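Local coordinates for periplasmic His/Glu/Gln/Arg/opine family-binding protein (Silicibacter pomeroyi, PDB 3I6V) that binds lysine and probably delivers amino acids or related solutes to an ABC transporter as its periplasmic binding protein, at residues P134-I138 against Y155-I159; A14-Y18 against D152-L156. All coordinates share one frame; numbering follows the deposited sequence.

Interaction 1 of 2, residues P134-I138 against Y155-I159; sequences PEETI and YLVPI
Y155 lays its phenol end against P134: CB of the proline sits 3.4 Å from CZ of the tyrosine, meeting the ring obliquely. CG of Y155 stands anti to its own backbone N (chi1 170°), which aims the ring at the start of helix 134-142. I138 approaches Y155 from the opposite direction, its CD1 4.0 Å from CE2 of the ring. I138 and L156 slide past each other in opposite directions, CD1 to CD2 at 3.7 Å, while I159 reaches toward I138 tip to tip, CD1 to CG1 at 3.9 Å; CD1 of I159 also lies over one face of the Y155 ring, toward its rim. These two helices belong to one lobe of a type II periplasmic binding protein, where they pack on the sheet that includes strands 127-131 and 148-152; the axes of segments 134-138 and 155-159 cross at -53°. P134 also touches the bound lysine, so the ring of Y155 backs a wall of the ligand pocket. With an alanine here instead of Y155, P134, I138 and I159 would probably lose the ring they share and a gap would open between the helices. The one side-chain hydrogen bond inside these segments is within helix 134-142: OG1 of T137 donates to O of P134 at 2.7 Å, in the carbonyl plane on a lone pair. No hydrogen bond crosses between the segments.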
loop_
_atom_site.group_PDB
_atom_site.type_symbol
_atom_site.label_atom_id
_atom_site.label_comp_id
_atom_site.label_asym_id
_atom_site.label_seq_id
_atom_site.Cartn_x
_atom_site.Cartn_y
_atom_site.Cartn_z
ATOM N N PRO A 134 -9.806 1.296 1.499
ATOM C CA PRO A 134 -9.694 -0.161 1.545
ATOM C C PRO A 134 -10.847 -0.810 2.358
ATOM O O PRO A 134 -11.430 -1.828 1.954
ATOM C CB PRO A 134 -8.362 -0.370 2.257
ATOM C CG PRO A 134 -7.553 0.918 1.937
ATOM C CD PRO A 134 -8.645 1.947 2.132
ATOM N N GLU A 135 -11.198 -0.204 3.491
ATOM C CA GLU A 135 -12.283 -0.768 4.284
ATOM C C GLU A 135 -13.605 -0.857 3.515
ATOM O O GLU A 135 -14.357 -1.795 3.720
ATOM C CB GLU A 135 -12.463 -0.033 5.625
ATOM C CG GLU A 135 -13.541 -0.727 6.565
ATOM C CD GLU A 135 -13.347 -2.271 6.800
ATOM O OE1 GLU A 135 -12.176 -2.788 6.855
ATOM O OE2 GLU A 135 -14.407 -2.970 6.950
ATOM N N GLU A 136 -13.896 0.094 2.642
ATOM C CA GLU A 136 -15.131 0.048 1.840
ATOM C C GLU A 136 -15.211 -1.163 0.881
ATOM O O GLU A 136 -16.299 -1.708 0.623
ATOM C CB GLU A 136 -15.335 1.351 1.060
ATOM C CG GLU A 136 -15.859 2.523 1.924
ATOM C CD GLU A 136 -15.544 3.912 1.333
ATOM O OE1 GLU A 136 -15.065 4.014 0.184
ATOM O OE2 GLU A 136 -15.771 4.928 2.045
ATOM N N THR A 137 -14.066 -1.569 0.340
ATOM C CA THR A 137 -14.013 -2.789 -0.485
ATOM C C THR A 137 -14.332 -4.032 0.331
ATOM O O THR A 137 -14.977 -4.944 -0.177
ATOM C CB THR A 137 -12.626 -2.986 -1.204
ATOM O OG1 THR A 137 -11.611 -3.320 -0.246
ATOM C CG2 THR A 137 -12.223 -1.705 -1.948
ATOM N N ILE A 138 -13.877 -4.088 1.581
ATOM C CA ILE A 138 -14.166 -5.256 2.429
ATOM C C ILE A 138 -15.663 -5.265 2.773
ATOM O O ILE A 138 -16.332 -6.314 2.681
ATOM C CB ILE A 138 -13.335 -5.254 3.745
ATOM C CG1 ILE A 138 -11.835 -5.178 3.457
ATOM C CG2 ILE A 138 -13.679 -6.460 4.625
ATOM C CD1 ILE A 138 -11.310 -6.239 2.445
ATOM N N TYR A 155 -2.481 -6.925 2.796
ATOM C CA TYR A 155 -3.582 -6.204 3.399
ATOM C C TYR A 155 -4.666 -7.235 3.801
ATOM O O TYR A 155 -5.248 -7.173 4.917
ATOM C CB TYR A 155 -4.145 -5.166 2.419
ATOM C CG TYR A 155 -5.451 -4.533 2.878
ATOM C CD1 TYR A 155 -5.497 -3.676 3.991
ATOM C CD2 TYR A 155 -6.636 -4.795 2.199
ATOM C CE1 TYR A 155 -6.719 -3.088 4.404
ATOM C CE2 TYR A 155 -7.831 -4.230 2.587
ATOM C CZ TYR A 155 -7.881 -3.401 3.693
ATOM O OH TYR A 155 -9.114 -2.906 4.048
ATOM N N LEU A 156 -4.930 -8.176 2.902
ATOM C CA LEU A 156 -6.004 -9.177 3.113
ATOM C C LEU A 156 -5.701 -10.271 4.157
ATOM O O LEU A 156 -6.627 -10.718 4.827
ATOM C CB LEU A 156 -6.455 -9.824 1.801
ATOM C CG LEU A 156 -7.105 -8.889 0.780
ATOM C CD1 LEU A 156 -7.130 -9.562 -0.626
ATOM C CD2 LEU A 156 -8.511 -8.391 1.191
ATOM N N VAL A 157 -4.445 -10.675 4.313
ATOM C CA VAL A 157 -4.114 -11.775 5.238
ATOM C C VAL A 157 -4.701 -11.562 6.669
ATOM O O VAL A 157 -5.463 -12.414 7.127
ATOM C CB VAL A 157 -2.611 -12.160 5.246
ATOM C CG1 VAL A 157 -2.254 -13.041 6.500
ATOM C CG2 VAL A 157 -2.217 -12.917 3.918
ATOM N N PRO A 158 -4.407 -10.409 7.332
ATOM C CA PRO A 158 -4.969 -10.236 8.688
ATOM C C PRO A 158 -6.487 -10.119 8.674
ATOM O O PRO A 158 -7.146 -10.501 9.634
ATOM C CB PRO A 158 -4.320 -8.917 9.185
ATOM C CG PRO A 158 -3.068 -8.744 8.313
ATOM C CD PRO A 158 -3.539 -9.271 6.958
ATOM N N ILE A 159 -7.045 -9.574 7.605
ATOM C CA ILE A 159 -8.483 -9.421 7.499
ATOM C C ILE A 159 -9.212 -10.789 7.441
ATOM O O ILE A 159 -10.219 -11.019 8.151
ATOM C CB ILE A 159 -8.817 -8.500 6.321
ATOM C CG1 ILE A 159 -8.496 -7.044 6.688
ATOM C CG2 ILE A 159 -10.262 -8.587 5.954
ATOM C CD1 ILE A 159 -8.698 -6.097 5.553
#

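Interaction 2 of 2, residues A14-Y18 against D152-L156; sequences AYPPY and DRDYL. With LYS (lysine), chain B.
Y15 overlaps the bound lysine with one face of its ring, NZ of the ligand lying 3.2 Å above the plane and over the ring centre, while CD1 of Y18 covers the opposite face toward the rim. This is the cleft of a two-lobed, Venus flytrap-type binding protein: segment 14-18 comes from one lobe, the start of helix 153-162 from the other, with the ligand held between the lobes. The Y15 ring meets the Y155 ring obliquely, centroids 5.2 Å apart and planes at 34°, with CE1 of Y15 nearest CG of Y155. At the far end of Y15 the hydroxyl abuts CB of D152, and a water links that hydroxyl to the backbone N of D152. D152 is the N-cap of the helix. Its CG stands opposite the backbone N (chi1 -180°), and OD2 takes the Y155 N-H at 3.1 Å on its anti side, bent to 138°. The Y18 hydroxyl also donates to OD2, arriving from the opposite direction with that oxygen in the plane of its ring; 2.4 Å from OH to OD2 is shorter than expected, so the exact length is doubtful. The same oxygen meets both the helix N-H and the other lobe's tyrosine. F216 of helix 207-216 touches both P17 and D154. The cis peptide before P17 turns the chain beside Y155, where O of P16 lies at the ring edge, 3.2 Å from CD1, and accepts from a water that also donates to O of Y155.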
loop_
_atom_site.group_PDB
_atom_site.type_symbol
_atom_site.label_atom_id
_atom_site.label_comp_id
_atom_site.label_asym_id
_atom_site.label_seq_id
_atom_site.Cartn_x
_atom_site.Cartn_y
_atom_site.Cartn_z
ATOM N N ALA A 14 -5.131 4.757 6.338
ATOM C CA ALA A 14 -6.289 3.872 6.274
ATOM C C ALA A 14 -5.957 2.530 5.654
ATOM O O ALA A 14 -6.804 1.896 5.037
ATOM C CB ALA A 14 -7.462 4.569 5.526
ATOM N N TYR A 15 -4.729 2.070 5.841
ATOM C CA TYR A 15 -4.295 0.892 5.096
ATOM C C TYR A 15 -3.453 -0.011 5.981
ATOM O O TYR A 15 -2.256 -0.197 5.721
ATOM C CB TYR A 15 -3.512 1.362 3.840
ATOM C CG TYR A 15 -3.201 0.290 2.820
ATOM C CD1 TYR A 15 -4.151 -0.710 2.493
ATOM C CD2 TYR A 15 -1.961 0.276 2.165
ATOM C CE1 TYR A 15 -3.872 -1.698 1.511
ATOM C CE2 TYR A 15 -1.670 -0.712 1.181
ATOM C CZ TYR A 15 -2.630 -1.695 0.880
ATOM O OH TYR A 15 -2.359 -2.643 -0.061
ATOM N N PRO A 16 -4.070 -0.573 7.068
ATOM C CA PRO A 16 -3.265 -1.390 7.983
ATOM C C PRO A 16 -2.825 -2.718 7.327
ATOM O O PRO A 16 -3.545 -3.290 6.492
ATOM C CB PRO A 16 -4.226 -1.636 9.189
ATOM C CG PRO A 16 -5.599 -1.499 8.602
ATOM C CD PRO A 16 -5.476 -0.439 7.514
ATOM N N PRO A 17 -1.647 -3.220 7.674
ATOM C CA PRO A 17 -0.714 -2.741 8.641
ATOM C C PRO A 17 0.347 -1.776 8.056
ATOM O O PRO A 17 1.249 -1.369 8.794
ATOM C CB PRO A 17 -0.060 -4.048 9.133
ATOM C CG PRO A 17 -0.092 -4.939 7.968
ATOM C CD PRO A 17 -1.213 -4.497 7.083
ATOM N N TYR A 18 0.249 -1.427 6.764
ATOM C CA TYR A 18 1.196 -0.463 6.176
ATOM C C TYR A 18 1.140 0.891 6.888
ATOM O O TYR A 18 2.162 1.410 7.357
ATOM C CB TYR A 18 0.858 -0.221 4.689
ATOM C CG TYR A 18 0.947 -1.446 3.827
ATOM C CD1 TYR A 18 -0.170 -2.272 3.645
ATOM C CD2 TYR A 18 2.142 -1.779 3.178
ATOM C CE1 TYR A 18 -0.104 -3.433 2.823
ATOM C CE2 TYR A 18 2.236 -2.938 2.338
ATOM C CZ TYR A 18 1.107 -3.739 2.163
ATOM O OH TYR A 18 1.175 -4.857 1.351
ATOM N N ASP A 152 -4.319 -6.197 -2.284
ATOM C CA ASP A 152 -3.001 -6.640 -1.890
ATOM C C ASP A 152 -3.126 -7.759 -0.868
ATOM O O ASP A 152 -3.938 -7.648 0.098
ATOM C CB ASP A 152 -2.281 -5.466 -1.277
ATOM C CG ASP A 152 -0.914 -5.798 -0.842
ATOM O OD1 ASP A 152 -0.002 -5.809 -1.704
ATOM O OD2 ASP A 152 -0.747 -5.992 0.390
ATOM N N ARG A 153 -2.347 -8.825 -1.075
ATOM C CA ARG A 153 -2.426 -10.006 -0.242
ATOM C C ARG A 153 -2.046 -9.673 1.205
ATOM O O ARG A 153 -2.671 -10.188 2.145
ATOM C CB ARG A 153 -1.534 -11.147 -0.756
ATOM C CG ARG A 153 -1.723 -12.455 0.066
ATOM C CD ARG A 153 -0.942 -13.677 -0.485
ATOM N NE ARG A 153 -1.117 -14.755 0.473
ATOM C CZ ARG A 153 -2.152 -15.591 0.485
ATOM N NH1 ARG A 153 -3.100 -15.537 -0.450
ATOM N NH2 ARG A 153 -2.217 -16.516 1.427
ATOM N N ASP A 154 -1.033 -8.837 1.402
ATOM C CA ASP A 154 -0.649 -8.529 2.762
ATOM C C ASP A 154 -1.666 -7.686 3.530
ATOM O O ASP A 154 -1.710 -7.751 4.771
ATOM C CB ASP A 154 0.758 -7.960 2.832
ATOM C CG ASP A 154 1.810 -9.020 2.502
ATOM O OD1 ASP A 154 1.430 -10.185 2.243
ATOM O OD2 ASP A 154 2.995 -8.687 2.487
ATOM N N TYR A 155 -2.481 -6.925 2.796
ATOM C CA TYR A 155 -3.582 -6.204 3.399
ATOM C C TYR A 155 -4.666 -7.235 3.801
ATOM O O TYR A 155 -5.248 -7.173 4.917
ATOM C CB TYR A 155 -4.145 -5.166 2.419
ATOM C CG TYR A 155 -5.451 -4.533 2.878
ATOM C CD1 TYR A 155 -5.497 -3.676 3.991
ATOM C CD2 TYR A 155 -6.636 -4.795 2.199
ATOM C CE1 TYR A 155 -6.719 -3.088 4.404
ATOM C CE2 TYR A 155 -7.831 -4.230 2.587
ATOM C CZ TYR A 155 -7.881 -3.401 3.693
ATOM O OH TYR A 155 -9.114 -2.906 4.048
ATOM N N LEU A 156 -4.930 -8.176 2.902
ATOM C CA LEU A 156 -6.004 -9.177 3.113
ATOM C C LEU A 156 -5.701 -10.271 4.157
ATOM O O LEU A 156 -6.627 -10.718 4.827
ATOM C CB LEU A 156 -6.455 -9.824 1.801
ATOM C CG LEU A 156 -7.105 -8.889 0.780
ATOM C CD1 LEU A 156 -7.130 -9.562 -0.626
ATOM C CD2 LEU A 156 -8.511 -8.391 1.191
HETATM N N LYS B . 0.070 -1.464 -3.979
HETATM C CA LYS B . -1.220 -1.224 -4.706
HETATM C C LYS B . -1.116 -0.021 -5.616
HETATM O O LYS B . -0.104 0.691 -5.548
HETATM C CB LYS B . -2.381 -1.028 -3.699
HETATM C CG LYS B . -2.297 0.243 -2.852
HETATM C CD LYS B . -3.482 0.280 -1.827
HETATM C CE LYS B . -3.515 1.600 -0.972
HETATM N NZ LYS B . -4.641 1.518 0.091
HETATM O OXT LYS B . -2.052 0.268 -6.416
HETATM O O HOH W 1 -4.761 -3.287 -1.464
HETATM O O HOH W 2 -5.138 -5.383 7.008
#

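In the fold
Both interactions use helix 153-162 and share Y155, whose ring takes P134 and Y15 on the same side of its plane, with I159 on the other. Interaction 1 is a buried helix-helix contact inside one lobe, almost wholly apolar across the interface. Interaction 2 is partly buried and spans the cleft between lobes, with P16 exposed; it mixes aromatic packing with a carboxylate N-cap, a tyrosine-carboxylate bond and two bridging waters. Their centres are 7 Å apart, and they meet where CG of P134 packs 3.3 Å from O of A14. P134 and Y15, one from each contact, both line the lysine pocket.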